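Local coordinates for protein Per a 4 allergen (Periplaneta americana, PDB 3EBW) that is a major cockroach allergen with a lipocalin-like beta barrel that probably binds small hydrophobic ligands, as lipocalins commonly do, at residues A[3-7]-A[94-98]. Residues are numbered along the deposited sequence; the frame is centred on the assembly and turned at random.
Sequences SCQIG and TYFMV. Unlike the reference sequence in segment 94-98: Val98 (reference Ile).
The Phe96 ring carries most of the strand's share of the contact, and what lies on it is largely backbone: the Ile6 N sits over one face, 3.6 Å above the ring plane and shifted toward the rim. The CB of Ile6 joins it over that face as a CH-pi contact, 4.1 Å from the ring centroid and 23° off the ring normal. With CG held anti to its own carbonyl carbon (chi1 -63°), Phe96 lifts its ring from strand 93-100 toward the extended N-terminal segment 3-7. The ring touches three consecutive residues, Cys4, Gln5 and Ile6: Gln5 CA approaches Phe96 CZ obliquely at 3.7 Å, while the sulfur of Cys4 makes a slanting sulfur-aromatic contact, its SG 5.5 Å from the ring centroid and 71° off the normal. At the far end, Val98 CG2 comes within 4.1 Å of the Gly7 O.

The CA atoms of Ile6 and Phe96, 6.6 Å apart, are too widely spaced for strand pairing, and no hydrogen bond joins the two segments; Phe96 instead pairs through its backbone with Ala109 of strand 106-112. Ile6 also packs on Ala109, His119 and Tyr121. Segment 3-7 thus lies against the outside of the lipocalin-like barrel as a strap rather than an added sheet strand. The chemistry is consistent with largely dispersive packing on Phe96, flanked by the Cys4-Cys111 disulfide to strand 106-112 at one end and the Thr8 OG1 to Met97 O hydrogen bond just past the other.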
loop_
_atom_site.group_PDB
_atom_site.type_symbol
_atom_site.label_atom_id
_atom_site.label_comp_id
_atom_site.label_asym_id
_atom_site.label_seq_id
_atom_site.Cartn_x
_atom_site.Cartn_y
_atom_site.Cartn_z
ATOM N N SER A 3 -4.187 -20.007 9.403
ATOM C CA SER A 3 -4.818 -19.330 10.533
ATOM C C SER A 3 -4.069 -18.015 10.698
ATOM O O SER A 3 -2.873 -17.953 10.432
ATOM C CB SER A 3 -4.641 -20.155 11.799
ATOM O OG SER A 3 -3.258 -20.329 12.075
ATOM N N CYS A 4 -4.749 -16.974 11.152
ATOM C CA CYS A 4 -4.104 -15.667 11.325
ATOM C C CYS A 4 -3.370 -15.479 12.654
ATOM O O CYS A 4 -3.995 -15.228 13.678
ATOM C CB CYS A 4 -5.151 -14.558 11.180
ATOM S SG CYS A 4 -4.525 -12.846 11.171
ATOM N N GLN A 5 -2.047 -15.583 12.638
ATOM C CA GLN A 5 -1.265 -15.388 13.850
ATOM C C GLN A 5 -0.425 -14.111 13.718
ATOM O O GLN A 5 0.298 -13.930 12.742
ATOM C CB GLN A 5 -0.336 -16.580 14.077
ATOM C CG GLN A 5 -0.960 -17.916 13.756
ATOM C CD GLN A 5 -2.274 -18.119 14.478
ATOM O OE1 GLN A 5 -2.337 -18.078 15.707
ATOM N NE2 GLN A 5 -3.333 -18.339 13.714
ATOM N N ILE A 6 -0.526 -13.223 14.696
ATOM C CA ILE A 6 0.240 -11.989 14.664
ATOM C C ILE A 6 0.808 -11.769 16.060
ATOM O O ILE A 6 0.098 -11.889 17.079
ATOM C CB ILE A 6 -0.643 -10.749 14.296
ATOM C CG1 ILE A 6 -1.126 -10.836 12.850
ATOM C CG2 ILE A 6 0.137 -9.460 14.474
ATOM C CD1 ILE A 6 -2.052 -9.664 12.454
ATOM N N GLY A 7 2.094 -11.452 16.103
ATOM C CA GLY A 7 2.741 -11.191 17.365
ATOM C C GLY A 7 1.990 -10.088 18.070
ATOM O O GLY A 7 1.217 -9.364 17.461
ATOM N N THR A 94 -10.858 -13.142 13.428
ATOM C CA THR A 94 -10.125 -12.911 14.686
ATOM C C THR A 94 -9.063 -11.853 14.467
ATOM O O THR A 94 -8.364 -11.901 13.492
ATOM C CB THR A 94 -9.418 -14.182 15.202
ATOM O OG1 THR A 94 -10.391 -15.189 15.471
ATOM C CG2 THR A 94 -8.653 -13.893 16.486
ATOM N N TYR A 95 -8.957 -10.917 15.402
ATOM C CA TYR A 95 -8.014 -9.798 15.369
ATOM C C TYR A 95 -7.175 -9.720 16.657
ATOM O O TYR A 95 -7.687 -9.969 17.763
ATOM C CB TYR A 95 -8.797 -8.493 15.238
ATOM C CG TYR A 95 -9.589 -8.388 13.974
ATOM C CD1 TYR A 95 -9.013 -7.858 12.827
ATOM C CD2 TYR A 95 -10.903 -8.812 13.918
ATOM C CE1 TYR A 95 -9.729 -7.751 11.653
ATOM C CE2 TYR A 95 -11.630 -8.717 12.757
ATOM C CZ TYR A 95 -11.042 -8.183 11.625
ATOM O OH TYR A 95 -11.755 -8.051 10.457
ATOM N N PHE A 96 -5.905 -9.345 16.515
ATOM C CA PHE A 96 -4.971 -9.218 17.639
ATOM C C PHE A 96 -4.866 -7.790 18.119
ATOM O O PHE A 96 -4.669 -6.907 17.336
ATOM C CB PHE A 96 -3.590 -9.706 17.220
ATOM C CG PHE A 96 -3.566 -11.145 16.859
ATOM C CD1 PHE A 96 -3.015 -12.082 17.724
ATOM C CD2 PHE A 96 -4.177 -11.589 15.690
ATOM C CE1 PHE A 96 -3.087 -13.440 17.424
ATOM C CE2 PHE A 96 -4.252 -12.939 15.387
ATOM C CZ PHE A 96 -3.706 -13.867 16.254
HETATM N N MSE A 97 -4.991 -7.562 19.417
HETATM C CA MSE A 97 -4.886 -6.222 19.945
HETATM C C MSE A 97 -3.421 -5.998 20.218
HETATM O O MSE A 97 -2.942 -6.351 21.277
HETATM C CB MSE A 97 -5.653 -6.119 21.242
HETATM C CG MSE A 97 -5.531 -4.780 21.882
HETATM SE SE MSE A 97 -6.141 -3.417 20.662
HETATM C CE MSE A 97 -8.026 -3.376 21.141
ATOM N N VAL A 98 -2.696 -5.419 19.270
ATOM C CA VAL A 98 -1.267 -5.177 19.446
ATOM C C VAL A 98 -0.903 -4.172 20.543
ATOM O O VAL A 98 0.129 -4.318 21.207
ATOM C CB VAL A 98 -0.657 -4.720 18.130
ATOM C CG1 VAL A 98 0.817 -4.366 18.307
ATOM C CG2 VAL A 98 -0.844 -5.811 17.100
#